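Local coordinates for protein neural-cadherin (PDB 3UBF) that mediates calcium-dependent, homophilic adhesion between cells through tandem extracellular cadherin repeats, preferentially binding copies of itself, at residues K67-V73 and Q90-V96; R109-Q114 and P212-M216. All blocks are in the same frame, centred on the assembly; numbering follows the deposited sequence.

In the fold
This piece of the ectodomain holds three cadherin repeats in series, and the two contacts represent two levels of its construction. Contact 1 (67-73 with 90-96) zips up a hairpin inside the first repeat; contact 2 (109-114 with 212-216) joins the second repeat to the start of the third. Their centres lie 49 Å apart, on opposite sides of the chain's centre, and their nearest atoms stay about 27 Å apart. Contact 1 runs toward the metal-bound junction of repeats one and two: the side chain of Val96 is about 8 Å from a calcium ion. Contact 2 is held by proline, glutamine and water, consistent with a calcium-free linker, though a zinc ion lies about 10 Å from the side chain of Tyr215.

Contact 1. Residues K67-V73 and Q90-V96; sequences KTIDFWV and QRVIILV
Asp70 and Arg91 clasp each other across the antiparallel hairpin of strands 68-76 and 88-97, strands F and G of the first cadherin repeat, a Greek-key beta sandwich. Seven backbone hydrogen bonds tie the pair. Both N-H and C=O of Ile69, Ile94, Phe71, Val92, Val73 and Gln90 are spent on the partner strand, and Val96 N adds a bond to Lys67 O (3.1 Å). The shortest is Val92 N to Phe71 O, 2.6 Å. Of the intervening residues, Arg91, Ile93 and Leu95 bond to strand 3-12 and Trp72 to Arg38.

On the face bearing Thr68, Asp70 and Trp72, the carboxylate and guanidinium are nearly coplanar, 5° apart. Arg91 grips side-on: NE reaches Asp70 OD1 at 3.2 Å and NH2 reaches Asp70 OD2 at 2.8 Å, each on a syn lone pair, which fixes the rotation of both groups. Arginine suits the place because its aliphatic part also covers a ring: Arg91 CB sits over the centre of the Trp72 six-membered ring, 3.7 Å from its centroid, a CH-pi contact. CG anti to the backbone N (chi1 -165°) and the extended chain carry CG and CD on past the indole and bring NE and NH2 to Asp70. Lys67 NZ leaves the hairpin for the carbonyls of Tyr60 and Leu63.

The other face is buried and mostly apolar, with beta-branched residues and a phenylalanine filling the sandwich interior; Gln90 also lies here, its NE2 satisfied by Pro5 O. Ile69 and Ile94 lie side by side. Phe71 takes the position between backbone N and carbonyl carbon (chi1 60°), which lays its ring over Val92, CB 3.6 Å from the centroid, while Ile94 CD1 meets the ring edge 3.8 Å from CE1.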
loop_
_atom_site.group_PDB
_atom_site.type_symbol
_atom_site.label_atom_id
_atom_site.label_comp_id
_atom_site.label_asym_id
_atom_site.label_seq_id
_atom_site.Cartn_x
_atom_site.Cartn_y
_atom_site.Cartn_z
ATOM N N LYS A 67 -15.530 -12.543 -16.189
ATOM C CA LYS A 67 -14.098 -12.824 -15.972
ATOM C C LYS A 67 -13.720 -14.224 -16.436
ATOM O O LYS A 67 -12.958 -14.953 -15.792
ATOM C CB LYS A 67 -13.683 -12.548 -14.523
ATOM C CG LYS A 67 -13.923 -11.098 -14.110
ATOM C CD LYS A 67 -13.222 -10.128 -15.051
ATOM C CE LYS A 67 -13.617 -8.692 -14.808
ATOM N NZ LYS A 67 -12.992 -7.851 -15.853
ATOM N N THR A 68 -14.264 -14.583 -17.585
ATOM C CA THR A 68 -14.066 -15.904 -18.133
ATOM C C THR A 68 -13.711 -15.786 -19.603
ATOM O O THR A 68 -14.160 -14.867 -20.291
ATOM C CB THR A 68 -15.334 -16.775 -17.986
ATOM O OG1 THR A 68 -16.437 -16.129 -18.632
ATOM C CG2 THR A 68 -15.678 -16.997 -16.517
ATOM N N ILE A 69 -12.873 -16.699 -20.071
ATOM C CA ILE A 69 -12.734 -16.903 -21.487
ATOM C C ILE A 69 -13.721 -18.017 -21.765
ATOM O O ILE A 69 -13.529 -19.165 -21.349
ATOM C CB ILE A 69 -11.295 -17.206 -21.892
ATOM C CG1 ILE A 69 -10.445 -15.947 -21.668
ATOM C CG2 ILE A 69 -11.235 -17.588 -23.359
ATOM C CD1 ILE A 69 -8.988 -16.187 -21.487
ATOM N N ASP A 70 -14.819 -17.635 -22.413
ATOM C CA ASP A 70 -15.977 -18.501 -22.576
ATOM C C ASP A 70 -16.189 -18.755 -24.060
ATOM O O ASP A 70 -16.475 -17.837 -24.826
ATOM C CB ASP A 70 -17.222 -17.859 -21.929
ATOM C CG ASP A 70 -18.330 -18.876 -21.614
ATOM O OD1 ASP A 70 -18.230 -20.042 -22.064
ATOM O OD2 ASP A 70 -19.311 -18.505 -20.917
ATOM N N PHE A 71 -16.040 -20.009 -24.465
ATOM C CA PHE A 71 -16.137 -20.364 -25.875
ATOM C C PHE A 71 -16.622 -21.790 -26.042
ATOM O O PHE A 71 -16.637 -22.567 -25.092
ATOM C CB PHE A 71 -14.784 -20.177 -26.581
ATOM C CG PHE A 71 -13.680 -21.014 -26.010
ATOM C CD1 PHE A 71 -13.048 -20.647 -24.831
ATOM C CD2 PHE A 71 -13.277 -22.182 -26.649
ATOM C CE1 PHE A 71 -12.016 -21.433 -24.298
ATOM C CE2 PHE A 71 -12.246 -22.975 -26.123
ATOM C CZ PHE A 71 -11.612 -22.594 -24.946
ATOM N N TRP A 72 -17.008 -22.117 -27.267
ATOM C CA TRP A 72 -17.479 -23.442 -27.611
ATOM C C TRP A 72 -16.497 -24.112 -28.570
ATOM O O TRP A 72 -15.781 -23.444 -29.312
ATOM C CB TRP A 72 -18.864 -23.352 -28.257
ATOM C CG TRP A 72 -19.992 -23.075 -27.302
ATOM C CD1 TRP A 72 -20.353 -21.869 -26.794
ATOM C CD2 TRP A 72 -20.917 -24.030 -26.768
ATOM N NE1 TRP A 72 -21.442 -22.009 -25.963
ATOM C CE2 TRP A 72 -21.808 -23.326 -25.931
ATOM C CE3 TRP A 72 -21.077 -25.418 -26.911
ATOM C CZ2 TRP A 72 -22.848 -23.959 -25.237
ATOM C CZ3 TRP A 72 -22.116 -26.049 -26.215
ATOM C CH2 TRP A 72 -22.984 -25.315 -25.393
ATOM N N VAL A 73 -16.463 -25.434 -28.540
ATOM C CA VAL A 73 -15.674 -26.185 -29.498
ATOM C C VAL A 73 -16.557 -27.184 -30.246
ATOM O O VAL A 73 -17.585 -27.628 -29.737
ATOM C CB VAL A 73 -14.475 -26.899 -28.829
ATOM C CG1 VAL A 73 -13.618 -25.889 -28.064
ATOM C CG2 VAL A 73 -14.951 -28.012 -27.904
ATOM N N GLN A 90 -18.917 -28.711 -27.170
ATOM C CA GLN A 90 -18.549 -28.549 -25.773
ATOM C C GLN A 90 -18.193 -27.112 -25.437
ATOM O O GLN A 90 -17.361 -26.479 -26.102
ATOM C CB GLN A 90 -17.391 -29.467 -25.408
ATOM C CG GLN A 90 -17.146 -29.582 -23.920
ATOM C CD GLN A 90 -15.801 -30.177 -23.620
ATOM O OE1 GLN A 90 -14.918 -30.174 -24.471
ATOM N NE2 GLN A 90 -15.625 -30.682 -22.405
ATOM N N ARG A 91 -18.828 -26.612 -24.388
ATOM C CA ARG A 91 -18.559 -25.285 -23.889
ATOM C C ARG A 91 -17.307 -25.322 -23.019
ATOM O O ARG A 91 -17.109 -26.254 -22.231
ATOM C CB ARG A 91 -19.760 -24.781 -23.097
ATOM C CG ARG A 91 -19.756 -23.302 -22.818
ATOM C CD ARG A 91 -21.024 -22.928 -22.085
ATOM N NE ARG A 91 -21.017 -21.534 -21.657
ATOM C CZ ARG A 91 -22.015 -20.938 -21.010
ATOM N NH1 ARG A 91 -23.124 -21.605 -20.703
ATOM N NH2 ARG A 91 -21.900 -19.666 -20.665
ATOM N N VAL A 92 -16.447 -24.322 -23.195
ATOM C CA VAL A 92 -15.263 -24.180 -22.357
ATOM C C VAL A 92 -15.323 -22.845 -21.624
ATOM O O VAL A 92 -15.511 -21.782 -22.239
ATOM C CB VAL A 92 -13.951 -24.309 -23.159
ATOM C CG1 VAL A 92 -12.755 -24.421 -22.215
ATOM C CG2 VAL A 92 -13.991 -25.515 -24.083
ATOM N N ILE A 93 -15.199 -22.919 -20.301
ATOM C CA ILE A 93 -15.190 -21.732 -19.448
ATOM C C ILE A 93 -13.894 -21.716 -18.667
ATOM O O ILE A 93 -13.725 -22.483 -17.719
ATOM C CB ILE A 93 -16.388 -21.698 -18.450
ATOM C CG1 ILE A 93 -17.719 -22.017 -19.150
ATOM C CG2 ILE A 93 -16.473 -20.340 -17.760
ATOM C CD1 ILE A 93 -18.945 -21.983 -18.219
ATOM N N ILE A 94 -12.968 -20.858 -19.083
ATOM C CA ILE A 94 -11.733 -20.660 -18.350
ATOM C C ILE A 94 -11.976 -19.514 -17.390
ATOM O O ILE A 94 -12.077 -18.367 -17.811
ATOM C CB ILE A 94 -10.562 -20.277 -19.280
ATOM C CG1 ILE A 94 -10.300 -21.366 -20.327
ATOM C CG2 ILE A 94 -9.292 -19.983 -18.464
ATOM C CD1 ILE A 94 -9.487 -20.871 -21.524
ATOM N N LEU A 95 -12.093 -19.817 -16.104
ATOM C CA LEU A 95 -12.135 -18.765 -15.100
ATOM C C LEU A 95 -10.736 -18.175 -14.963
ATOM O O LEU A 95 -9.804 -18.905 -14.638
ATOM C CB LEU A 95 -12.616 -19.310 -13.759
ATOM C CG LEU A 95 -12.778 -18.239 -12.671
ATOM C CD1 LEU A 95 -13.905 -17.252 -13.006
ATOM C CD2 LEU A 95 -12.976 -18.866 -11.287
ATOM N N VAL A 96 -10.591 -16.872 -15.230
ATOM C CA VAL A 96 -9.297 -16.176 -15.164
ATOM C C VAL A 96 -9.156 -15.432 -13.839
ATOM O O VAL A 96 -10.022 -14.648 -13.442
ATOM C CB VAL A 96 -9.109 -15.184 -16.341
ATOM C CG1 VAL A 96 -7.773 -14.417 -16.241
ATOM C CG2 VAL A 96 -9.213 -15.910 -17.680
#

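Contact 2. Residues R109-Q114 and P212-M216; sequences RPLPMQ and PQFYM
The amide of Gln213 reaches into a turn made by Pro110, Pro112 and Gln114, and donates from NE2 to Pro112 O at 2.9 Å. That bond is almost straight (174°) and lies in both the amide plane and the carbonyl plane, on a lone pair. A long, fully extended glutamine suits the task: with CG anti to the backbone N (chi1 -177°), its amide is carried across the junction of two repeats. Over it stacks the amide of Gln114, the planes 21° apart; the two side chains extend toward each other from the two repeats. Pro110 supplies the apolar half. Its CG lies over the Tyr215 ring face, 3.8 Å from the centroid, a CH-pi contact, while CB meets Phe214 O at 3.3 Å.

A leucine in place of Gln213 would probably leave Pro112 O without its amide donor and Gln114 without the flat group it stacks on.

Cis peptide bonds before Pro110 and Pro112 shape the turn. Two waters add to the joint. One bridges the backbones, accepting from Leu111 N (2.9 Å) and donating to Tyr215 O (3.0 Å); the other lies among Pro110 O, Gln213 OE1 and Gln114 N, from which it takes a weak bond.

Further out, Phe241 is touched by both Gln114 and Gln213. Segment 109-114 leads into an edge strand of the second repeat, and a backbone hydrogen bond joins Met113 to Ser204 of strand 201-207. Strand 213-214 edges a sheet of the third repeat, pairing with strand 232-239 through Lys239, while Phe214 turns away from the interface to pack on strands 232-239, 285-294 and 300-310.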
loop_
_atom_site.group_PDB
_atom_site.type_symbol
_atom_site.label_atom_id
_atom_site.label_comp_id
_atom_site.label_asym_id
_atom_site.label_seq_id
_atom_site.Cartn_x
_atom_site.Cartn_y
_atom_site.Cartn_z
ATOM N N ARG A 109 2.991 9.003 4.293
ATOM C CA ARG A 109 3.693 8.845 5.558
ATOM C C ARG A 109 4.042 10.221 6.134
ATOM O O ARG A 109 4.276 11.160 5.371
ATOM C CB ARG A 109 4.922 7.936 5.411
ATOM C CG ARG A 109 4.613 6.442 5.095
ATOM C CD ARG A 109 3.819 5.742 6.212
ATOM N NE ARG A 109 3.566 4.321 5.940
ATOM C CZ ARG A 109 2.526 3.857 5.237
ATOM N NH1 ARG A 109 1.632 4.679 4.728
ATOM N NH2 ARG A 109 2.372 2.567 5.033
ATOM N N PRO A 110 4.037 10.361 7.479
ATOM C CA PRO A 110 3.693 9.362 8.499
ATOM C C PRO A 110 2.201 9.130 8.551
ATOM O O PRO A 110 1.434 9.933 8.010
ATOM C CB PRO A 110 4.121 10.033 9.805
ATOM C CG PRO A 110 5.005 11.179 9.393
ATOM C CD PRO A 110 4.450 11.630 8.099
ATOM N N LEU A 111 1.800 8.029 9.173
ATOM C CA LEU A 111 0.410 7.807 9.522
ATOM C C LEU A 111 0.310 7.935 11.032
ATOM O O LEU A 111 1.262 7.576 11.742
ATOM C CB LEU A 111 -0.069 6.425 9.049
ATOM C CG LEU A 111 -0.205 6.285 7.522
ATOM C CD1 LEU A 111 -0.560 4.854 7.163
ATOM C CD2 LEU A 111 -1.213 7.255 6.919
ATOM N N PRO A 112 -0.822 8.460 11.541
ATOM C CA PRO A 112 -2.002 8.935 10.808
ATOM C C PRO A 112 -1.733 10.193 9.985
ATOM O O PRO A 112 -0.811 10.966 10.287
ATOM C CB PRO A 112 -3.015 9.251 11.918
ATOM C CG PRO A 112 -2.526 8.517 13.118
ATOM C CD PRO A 112 -1.032 8.528 12.999
ATOM N N MET A 113 -2.544 10.374 8.953
ATOM C CA MET A 113 -2.447 11.504 8.053
ATOM C C MET A 113 -2.593 12.833 8.775
ATOM O O MET A 113 -3.601 13.086 9.436
ATOM C CB MET A 113 -3.510 11.376 6.970
ATOM C CG MET A 113 -3.190 10.329 5.913
ATOM S SD MET A 113 -4.609 10.033 4.842
ATOM C CE MET A 113 -3.957 8.661 3.893
ATOM N N GLN A 114 -1.572 13.674 8.644
ATOM C CA GLN A 114 -1.556 14.969 9.302
ATOM C C GLN A 114 -1.131 16.078 8.345
ATOM O O GLN A 114 -0.208 15.913 7.563
ATOM C CB GLN A 114 -0.668 14.938 10.544
ATOM C CG GLN A 114 -1.290 14.140 11.666
ATOM C CD GLN A 114 -0.518 14.150 12.964
ATOM O OE1 GLN A 114 -0.949 13.523 13.927
ATOM N NE2 GLN A 114 0.623 14.843 13.005
ATOM N N PRO A 212 5.517 18.508 15.613
ATOM C CA PRO A 212 6.158 17.569 14.706
ATOM C C PRO A 212 5.546 16.197 14.860
ATOM O O PRO A 212 5.057 15.861 15.951
ATOM C CB PRO A 212 7.606 17.511 15.214
ATOM C CG PRO A 212 7.789 18.701 16.040
ATOM C CD PRO A 212 6.458 18.988 16.638
ATOM N N GLN A 213 5.555 15.430 13.773
ATOM C CA GLN A 213 5.113 14.050 13.798
ATOM C C GLN A 213 6.266 13.159 13.375
ATOM O O GLN A 213 6.919 13.389 12.343
ATOM C CB GLN A 213 3.924 13.839 12.872
ATOM C CG GLN A 213 3.341 12.435 12.899
ATOM C CD GLN A 213 2.184 12.284 11.934
ATOM O OE1 GLN A 213 2.041 13.067 10.993
ATOM N NE2 GLN A 213 1.350 11.285 12.159
ATOM N N PHE A 214 6.511 12.140 14.189
ATOM C CA PHE A 214 7.539 11.170 13.899
ATOM C C PHE A 214 7.086 10.286 12.753
ATOM O O PHE A 214 5.888 10.063 12.577
ATOM C CB PHE A 214 7.860 10.351 15.146
ATOM C CG PHE A 214 8.734 11.071 16.133
ATOM C CD1 PHE A 214 8.189 11.630 17.282
ATOM C CD2 PHE A 214 10.106 11.189 15.913
ATOM C CE1 PHE A 214 9.000 12.307 18.214
ATOM C CE2 PHE A 214 10.934 11.873 16.839
ATOM C CZ PHE A 214 10.380 12.426 17.991
ATOM N N TYR A 215 8.043 9.801 11.965
ATOM C CA TYR A 215 7.746 8.931 10.817
ATOM C C TYR A 215 7.331 7.518 11.213
ATOM O O TYR A 215 6.818 6.765 10.393
ATOM C CB TYR A 215 8.891 8.949 9.797
ATOM C CG TYR A 215 8.717 10.073 8.807
ATOM C CD1 TYR A 215 9.321 11.314 9.016
ATOM C CD2 TYR A 215 7.901 9.916 7.682
ATOM C CE1 TYR A 215 9.139 12.352 8.128
ATOM C CE2 TYR A 215 7.714 10.946 6.789
ATOM C CZ TYR A 215 8.333 12.169 7.018
ATOM O OH TYR A 215 8.147 13.215 6.129
ATOM N N MET A 216 7.539 7.171 12.481
ATOM C CA MET A 216 6.968 5.949 13.061
ATOM C C MET A 216 6.321 6.287 14.416
ATOM O O MET A 216 6.854 7.123 15.162
ATOM C CB MET A 216 8.048 4.893 13.284
ATOM C CG MET A 216 9.048 4.762 12.166
ATOM S SD MET A 216 8.954 3.195 11.367
ATOM C CE MET A 216 9.107 2.095 12.779
HETATM O O HOH W 1 1.062 12.763 8.721
HETATM O O HOH W 2 3.835 6.409 10.358
#